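Side-chain contacts in polar amino acid ABC uptake transporter substrate binding protein (Streptococcus thermophilus LMG 18311, PDB 3HV1), which probably binds polar amino acids outside the cell membrane and delivers them to an ABC transporter for uptake: residues S5-A8 / T9-D12; A29-V32 / P33-Y36; K72-E75 / L76-T80; V159-T163 / F164-L168. All blocks are in the same frame, centred on the assembly; numbering follows the deposited sequence.

Contact 1: S5-A8 / T9-D12; sequences SHFA and TQKD
Phe-7 and Gln-10 meet across a single turn of backbone near the N terminus. The tight part is the main chain. Gln-10 N donates to Phe-7 O at 2.7 Å, with a bent N-H...O angle of 139°. Lys-11 N donates to Ala-8 O at 3.0 Å, and this bond is much straighter. Ala-8 is buried here, and its CB also packs on Gln-13.

The outer side is looser. The first torsion of Gln-10 (chi1 -66°) sets CG beside the backbone N. CG thus lies at the edge of the Phe-7 ring, near its plane, 3.8 Å from Phe-7 CD1. The bend at chi2 then directs the amide, which is turned 31° from the ring. Both residues are exposed. On one face of the Phe-7 ring lies CD2 of His-6. Of the Lys-11 side chain, CG comes near, 3.8 Å from Ala-8 O, and the end leads away.

Upstream, Ser-5 OG accepts from Phe-7 N at 3.1 Å. Ser-5 O also accepts from Ala-8 N. The arrangement is an ST turn within a type I beta turn, running into a short 3-10 segment before helix 14-20.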
# COMPACT_ATOMS: atom_id res chain seq x y z
N SER A 5 -24.07 14.66 -19.97
CA SER A 5 -25.16 14.09 -19.19
C SER A 5 -25.35 14.69 -17.80
O SER A 5 -24.38 15.02 -17.11
CB SER A 5 -24.96 12.57 -19.06
OG SER A 5 -25.96 12.01 -18.22
N HIS A 6 -26.61 14.83 -17.40
CA HIS A 6 -26.97 15.38 -16.09
C HIS A 6 -26.45 14.45 -14.99
O HIS A 6 -26.20 14.88 -13.87
CB HIS A 6 -28.50 15.51 -15.99
CG HIS A 6 -28.99 15.89 -14.62
ND1 HIS A 6 -28.79 17.14 -14.08
CD2 HIS A 6 -29.67 15.18 -13.69
CE1 HIS A 6 -29.34 17.18 -12.87
NE2 HIS A 6 -29.88 16.00 -12.61
N PHE A 7 -26.29 13.17 -15.33
CA PHE A 7 -25.82 12.18 -14.37
C PHE A 7 -24.38 11.73 -14.63
O PHE A 7 -23.98 10.66 -14.18
CB PHE A 7 -26.75 10.96 -14.40
CG PHE A 7 -28.15 11.26 -13.97
CD1 PHE A 7 -28.44 11.63 -12.66
CD2 PHE A 7 -29.20 11.19 -14.89
CE1 PHE A 7 -29.74 11.93 -12.26
CE2 PHE A 7 -30.50 11.48 -14.50
CZ PHE A 7 -30.77 11.85 -13.19
N ALA A 8 -23.62 12.55 -15.35
CA ALA A 8 -22.23 12.23 -15.66
C ALA A 8 -21.49 11.85 -14.38
O ALA A 8 -20.78 10.85 -14.33
CB ALA A 8 -21.56 13.42 -16.33
N THR A 9 -21.66 12.68 -13.35
CA THR A 9 -21.02 12.47 -12.06
C THR A 9 -21.40 11.11 -11.46
O THR A 9 -20.69 10.57 -10.61
CB THR A 9 -21.44 13.58 -11.07
OG1 THR A 9 -20.94 14.84 -11.55
CG2 THR A 9 -20.88 13.31 -9.68
N GLN A 10 -22.52 10.56 -11.93
CA GLN A 10 -23.03 9.29 -11.44
C GLN A 10 -22.39 8.05 -12.04
O GLN A 10 -22.59 6.95 -11.53
CB GLN A 10 -24.55 9.21 -11.67
CG GLN A 10 -25.36 10.21 -10.87
CD GLN A 10 -25.50 9.81 -9.42
OE1 GLN A 10 -24.51 9.59 -8.73
NE2 GLN A 10 -26.74 9.70 -8.96
N LYS A 11 -21.63 8.20 -13.12
CA LYS A 11 -21.04 7.01 -13.72
C LYS A 11 -19.58 7.09 -14.13
O LYS A 11 -18.93 8.13 -14.03
CB LYS A 11 -21.88 6.57 -14.92
CG LYS A 11 -22.24 7.67 -15.89
CD LYS A 11 -22.91 7.10 -17.14
CE LYS A 11 -21.98 6.12 -17.86
NZ LYS A 11 -22.62 5.50 -19.06
N ASP A 12 -19.09 5.95 -14.59
CA ASP A 12 -17.71 5.79 -15.04
C ASP A 12 -17.58 6.51 -16.38
O ASP A 12 -18.05 6.02 -17.40
CB ASP A 12 -17.40 4.31 -15.20
CG ASP A 12 -15.94 4.05 -15.50
OD1 ASP A 12 -15.38 4.73 -16.38
OD2 ASP A 12 -15.36 3.15 -14.85

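Contact 2: A29-V32 / P33-Y36; sequences ATFV and PMGY
The Tyr-36 ring carries Val-32 on one face and has Pro-33 O at its edge, in the ring plane. Val-32 CG2 stands 3.8 Å from the centroid of the Tyr-36 ring, 17° off the normal, in a CH-pi contact. CG1 of the same valine reaches the far part of the ring, 3.7 Å from Tyr-36 CE2. Tyr-36 CG lies between its backbone N and carbonyl carbon (chi1 57°), which folds the ring back under Val-32.

The second ring, Phe-31, runs alongside Met-34, a selenomethionine here, and both side chains point the same way. Met-34 CG approaches Phe-31 CE2 obliquely at 3.3 Å. The Phe-31 ring also stacks with His-263 of the second subunit, a residue of the engineered tag.

The chain reverses through a cis peptide bond between Val-32 and Pro-33. Val-32 CG1 presses on Pro-33 CA at 3.3 Å, tighter than usual. Phe-31 is the centre of an inverse gamma turn, in which Val-32 N donates to Thr-30 O at 3.0 Å. Phe-31 O accepts from Gly-35 N at 3.1 Å in a nearly straight bond (176°).

Tyr-188 of helix 183-192 packs on Val-32, Pro-33 and Tyr-36. Met-34 reaches Phe-247 of helix 238-247.

The chemistry is thus mainly apolar. Backbone bonds and the cis peptide together shape the turn, while Val-32 on the Tyr-36 ring and Met-34 CG on Phe-31 fill the side-chain part.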
# COMPACT_ATOMS: atom_id res chain seq x y z
N ALA A 29 -4.03 26.70 -5.99
CA ALA A 29 -3.07 27.58 -6.68
C ALA A 29 -1.91 28.12 -5.86
O ALA A 29 -1.02 28.77 -6.41
CB ALA A 29 -3.81 28.74 -7.32
N THR A 30 -1.90 27.86 -4.57
CA THR A 30 -0.82 28.35 -3.72
C THR A 30 0.11 27.23 -3.27
O THR A 30 1.11 27.48 -2.60
CB THR A 30 -1.36 29.02 -2.45
OG1 THR A 30 -1.89 28.00 -1.58
CG2 THR A 30 -2.46 30.02 -2.78
N PHE A 31 -0.21 25.99 -3.64
CA PHE A 31 0.60 24.88 -3.17
C PHE A 31 1.92 24.55 -3.86
O PHE A 31 2.03 23.54 -4.57
CB PHE A 31 -0.26 23.62 -3.10
CG PHE A 31 0.29 22.57 -2.18
CD1 PHE A 31 0.60 22.88 -0.86
CD2 PHE A 31 0.47 21.26 -2.62
CE1 PHE A 31 1.09 21.91 0.01
CE2 PHE A 31 0.95 20.28 -1.76
CZ PHE A 31 1.27 20.60 -0.45
N VAL A 32 2.93 25.38 -3.62
CA VAL A 32 4.26 25.15 -4.17
C VAL A 32 4.79 23.93 -3.41
O VAL A 32 4.56 23.81 -2.21
CB VAL A 32 5.21 26.33 -3.89
CG1 VAL A 32 6.55 26.10 -4.56
CG2 VAL A 32 4.58 27.63 -4.37
N PRO A 33 5.49 23.00 -4.09
CA PRO A 33 5.84 22.99 -5.50
C PRO A 33 5.00 21.99 -6.29
O PRO A 33 5.33 21.66 -7.42
CB PRO A 33 7.29 22.55 -5.47
CG PRO A 33 7.21 21.42 -4.46
CD PRO A 33 6.27 21.97 -3.37
N MSE A 34 3.90 21.51 -5.71
CA MSE A 34 3.09 20.52 -6.39
C MSE A 34 2.27 21.07 -7.56
O MSE A 34 2.19 20.45 -8.62
CB MSE A 34 2.19 19.83 -5.38
CG MSE A 34 2.95 19.25 -4.19
SE MSE A 34 4.45 18.10 -4.66
CE MSE A 34 3.41 16.56 -5.02
N GLY A 35 1.66 22.23 -7.35
CA GLY A 35 0.86 22.84 -8.40
C GLY A 35 0.55 24.23 -7.91
O GLY A 35 -0.06 24.39 -6.85
N TYR A 36 0.96 25.24 -8.66
CA TYR A 36 0.73 26.60 -8.23
C TYR A 36 0.76 27.61 -9.37
O TYR A 36 1.25 27.33 -10.46
CB TYR A 36 1.76 26.98 -7.16
CG TYR A 36 3.20 26.82 -7.60
CD1 TYR A 36 3.93 27.91 -8.07
CD2 TYR A 36 3.84 25.58 -7.54
CE1 TYR A 36 5.26 27.77 -8.48
CE2 TYR A 36 5.17 25.43 -7.94
CZ TYR A 36 5.87 26.53 -8.41
OH TYR A 36 7.18 26.38 -8.80

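Contact 3: K72-E75 / L76-T80; sequences KETE and LKNGT
Glu-75 O is gripped by two backbone N-H groups, Gly-79 N at 3.1 Å and Thr-80 N at 2.9 Å. Both bonds are bent and weak. Together they draw the chain in as the helix ends.

The bonds before this point are more regular. Leu-76 N donates to Lys-72 O, and Lys-77 N to Glu-73 O. Asn-78 N then donates to Thr-74 O at 2.7 Å.

Among the side chains, Thr-74 and Asn-78 lie next to each other on the helix surface and point the same way. Thr-74 CG2 is anti to its backbone N, and this methyl comes to 3.1 Å from Asn-78 ND2. Asn-78 CB also lies close to Thr-74 O. The carboxylate of Glu-75 bends back across Thr-80, reached by turns at chi1 (-74°) and chi2 (-84°). A weak bond from Thr-80 OG1 goes to Glu-75 OE2 at 3.4 Å. The carboxylate is modelled too close to the Thr-80 methyl, so its exact place and this bond are doubtful.

Lys-77 folds over the carbonyl of Glu-73, with CE 3.5 Å from Glu-73 O. Its charged NZ goes on to Ser-97. Glu-73 OE2 hydrogen-bonds Tyr-88 OH. Glu-73 OE1 and Lys-77 NZ stay 7.0 Å apart, so they form no salt bridge. On the buried side, Leu-76 packs on Ile-84 of strand 83-84.

Gly-79 is the first residue to leave the helix, with a positive phi of 91°. The arrangement is the C-terminal end of helix 72-78, finished by a glycine with positive phi ahead of strand 83-84.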
# COMPACT_ATOMS: atom_id res chain seq x y z
N LYS A 72 -12.70 21.22 -2.23
CA LYS A 72 -12.29 20.16 -3.14
C LYS A 72 -13.20 18.95 -3.25
O LYS A 72 -13.51 18.54 -4.36
CB LYS A 72 -10.86 19.71 -2.81
CG LYS A 72 -10.65 19.15 -1.42
CD LYS A 72 -9.17 18.89 -1.19
CE LYS A 72 -8.88 18.61 0.27
NZ LYS A 72 -9.15 19.81 1.11
N GLU A 73 -13.61 18.36 -2.13
CA GLU A 73 -14.48 17.18 -2.23
C GLU A 73 -15.82 17.54 -2.83
O GLU A 73 -16.42 16.76 -3.57
CB GLU A 73 -14.73 16.53 -0.86
CG GLU A 73 -13.57 15.74 -0.28
CD GLU A 73 -12.55 16.63 0.38
OE1 GLU A 73 -12.95 17.66 0.96
OE2 GLU A 73 -11.35 16.30 0.32
N THR A 74 -16.31 18.73 -2.49
CA THR A 74 -17.59 19.17 -3.02
C THR A 74 -17.47 19.35 -4.53
O THR A 74 -18.33 18.89 -5.28
CB THR A 74 -18.02 20.50 -2.39
OG1 THR A 74 -18.18 20.32 -0.98
CG2 THR A 74 -19.34 20.96 -3.00
N GLU A 75 -16.41 20.02 -4.97
CA GLU A 75 -16.17 20.25 -6.38
C GLU A 75 -16.11 18.94 -7.15
O GLU A 75 -16.62 18.83 -8.26
CB GLU A 75 -14.85 21.00 -6.58
CG GLU A 75 -14.90 22.46 -6.19
CD GLU A 75 -15.43 23.32 -7.31
OE1 GLU A 75 -14.69 23.56 -8.28
OE2 GLU A 75 -16.60 23.75 -7.21
N LEU A 76 -15.49 17.93 -6.53
CA LEU A 76 -15.35 16.62 -7.14
C LEU A 76 -16.68 15.89 -7.27
O LEU A 76 -17.01 15.33 -8.32
CB LEU A 76 -14.39 15.77 -6.30
CG LEU A 76 -14.08 14.36 -6.82
CD1 LEU A 76 -13.40 14.44 -8.18
CD2 LEU A 76 -13.20 13.65 -5.81
N LYS A 77 -17.45 15.88 -6.19
CA LYS A 77 -18.74 15.23 -6.20
C LYS A 77 -19.75 16.02 -7.03
O LYS A 77 -20.67 15.44 -7.59
CB LYS A 77 -19.25 15.04 -4.76
CG LYS A 77 -18.48 13.97 -4.00
CD LYS A 77 -19.03 13.74 -2.59
CE LYS A 77 -18.71 14.89 -1.66
NZ LYS A 77 -19.08 14.56 -0.25
N ASN A 78 -19.56 17.34 -7.11
CA ASN A 78 -20.46 18.20 -7.89
C ASN A 78 -20.22 18.08 -9.38
O ASN A 78 -21.08 18.45 -10.19
CB ASN A 78 -20.30 19.66 -7.48
CG ASN A 78 -21.05 20.00 -6.22
OD1 ASN A 78 -21.79 19.17 -5.69
ND2 ASN A 78 -20.87 21.22 -5.73
N GLY A 79 -19.04 17.59 -9.75
CA GLY A 79 -18.71 17.43 -11.15
C GLY A 79 -18.00 18.66 -11.70
O GLY A 79 -17.79 18.76 -12.90
N THR A 80 -17.66 19.59 -10.81
CA THR A 80 -16.96 20.81 -11.20
C THR A 80 -15.52 20.47 -11.59
O THR A 80 -14.87 21.22 -12.32
CB THR A 80 -16.95 21.83 -10.05
OG1 THR A 80 -18.28 22.00 -9.54
CG2 THR A 80 -16.44 23.17 -10.55

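Contact 4: V159-T163 / F164-L168; sequences VQYST and FTQAL
A capping box opens helix 164-173, just after strand 158-161. Thr-163 is the N-cap residue, and its partner is Gln-166. Gln-166 N donates to Thr-163 OG1 at 3.3 Å, though the place of this hydroxyl is less sure. In return, Thr-163 N donates to Gln-166 OE1 at 3.2 Å, with an N-H...O angle of 161°. The donor stands above the plane of the amide. OE1 takes a second, weak bond from Ser-162 N at 3.1 Å. The Gln-166 chain is extended beyond CG (chi2 172°), which carries the amide oxygen back to these two N-H groups. The first regular helical bond runs from Ala-167 N to Thr-163 O.

Below the cap, the Tyr-161 ring lies against the helix. Ala-167 CA sits over one face, 3.8 Å from the centroid of the Tyr-161 ring and 19° off the normal, a CH-pi contact. Ala-167 CB touches Tyr-161 CG at the same distance. Tyr-161 OH bonds to Asp-170, one turn further along. Phe-164 packs on strand 178-182 and stacks with Tyr-189.

The chemistry implies a joint of polar and apolar contacts: Gln-166 OE1 takes up N-H groups ahead of the helix, Thr-163 OG1 probably serves Gln-166 N, and the Tyr-161 face packs on Ala-167.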
# COMPACT_ATOMS: atom_id res chain seq x y z
N VAL A 159 15.25 26.22 16.80
CA VAL A 159 15.23 27.62 16.45
C VAL A 159 14.20 27.75 15.33
O VAL A 159 14.33 27.13 14.27
CB VAL A 159 16.61 28.08 15.95
CG1 VAL A 159 16.60 29.58 15.69
CG2 VAL A 159 17.66 27.72 16.97
N GLN A 160 13.17 28.55 15.56
CA GLN A 160 12.13 28.73 14.56
C GLN A 160 12.45 29.84 13.58
O GLN A 160 13.02 30.87 13.94
CB GLN A 160 10.78 29.01 15.23
CG GLN A 160 10.24 27.83 16.02
CD GLN A 160 8.82 28.07 16.51
OE1 GLN A 160 7.91 28.32 15.71
NE2 GLN A 160 8.63 27.99 17.82
N TYR A 161 12.09 29.62 12.32
CA TYR A 161 12.33 30.58 11.26
C TYR A 161 11.02 30.84 10.54
O TYR A 161 10.22 29.93 10.37
CB TYR A 161 13.37 30.04 10.29
CG TYR A 161 14.77 30.01 10.86
CD1 TYR A 161 15.66 31.05 10.63
CD2 TYR A 161 15.19 28.93 11.65
CE1 TYR A 161 16.95 31.03 11.16
CE2 TYR A 161 16.48 28.90 12.19
CZ TYR A 161 17.36 29.95 11.93
OH TYR A 161 18.64 29.92 12.44
N SER A 162 10.81 32.08 10.14
CA SER A 162 9.58 32.45 9.44
C SER A 162 9.57 31.91 8.02
O SER A 162 8.54 31.41 7.55
CB SER A 162 9.42 33.97 9.41
OG SER A 162 9.32 34.50 10.73
N THR A 163 10.71 32.00 7.35
CA THR A 163 10.83 31.53 5.98
C THR A 163 11.94 30.50 5.83
O THR A 163 12.89 30.48 6.61
CB THR A 163 11.12 32.70 5.01
OG1 THR A 163 12.38 33.29 5.36
CG2 THR A 163 10.03 33.76 5.11
N PHE A 164 11.81 29.65 4.82
CA PHE A 164 12.82 28.63 4.55
C PHE A 164 14.12 29.29 4.15
O PHE A 164 15.21 28.78 4.43
CB PHE A 164 12.35 27.71 3.42
CG PHE A 164 13.37 26.68 3.03
CD1 PHE A 164 13.58 25.55 3.81
CD2 PHE A 164 14.14 26.85 1.88
CE1 PHE A 164 14.55 24.61 3.47
CE2 PHE A 164 15.11 25.91 1.52
CZ PHE A 164 15.31 24.79 2.32
N THR A 165 14.01 30.44 3.48
CA THR A 165 15.18 31.18 3.02
C THR A 165 16.08 31.60 4.18
O THR A 165 17.29 31.38 4.14
CB THR A 165 14.76 32.43 2.18
OG1 THR A 165 15.93 33.19 1.85
CG2 THR A 165 13.80 33.30 2.96
N GLN A 166 15.48 32.19 5.22
CA GLN A 166 16.25 32.62 6.38
C GLN A 166 16.91 31.39 7.01
O GLN A 166 18.07 31.43 7.40
CB GLN A 166 15.35 33.26 7.43
CG GLN A 166 14.41 34.33 6.93
CD GLN A 166 13.43 34.76 8.00
OE1 GLN A 166 12.90 33.93 8.75
NE2 GLN A 166 13.17 36.07 8.08
N ALA A 167 16.14 30.32 7.14
CA ALA A 167 16.63 29.09 7.73
C ALA A 167 17.89 28.60 6.99
O ALA A 167 18.90 28.28 7.62
CB ALA A 167 15.54 28.02 7.70
N LEU A 168 17.82 28.56 5.67
CA LEU A 168 18.95 28.11 4.86
C LEU A 168 20.15 29.04 5.03
O LEU A 168 21.29 28.59 5.15
CB LEU A 168 18.57 28.03 3.39
CG LEU A 168 19.61 27.39 2.47
CD1 LEU A 168 19.83 25.95 2.90
CD2 LEU A 168 19.15 27.45 1.02

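How the contacts relate
The four contacts follow one another in series along the chain; none nest or cross. Contact 1 closes a turn before helix 14-20. Contact 2 closes the hairpin of strands 30-31 and 35-37, its centre about 10 Å from the centre of the chain. Contact 3 ends helix 72-78 and returns beside contact 1: Thr-9 CG2 lies 3.0 Å from Lys-77 O, so the N-terminal turn packs on that helix end. Contact 4 joins strand 158-161 to helix 164-173. Its centre is about 47 Å from that of contact 1. Contacts 1 and 3 lie on one side of the chain's centre and contact 4 on the side opposite contact 1, consistent with the two-lobed fold of solute-binding proteins.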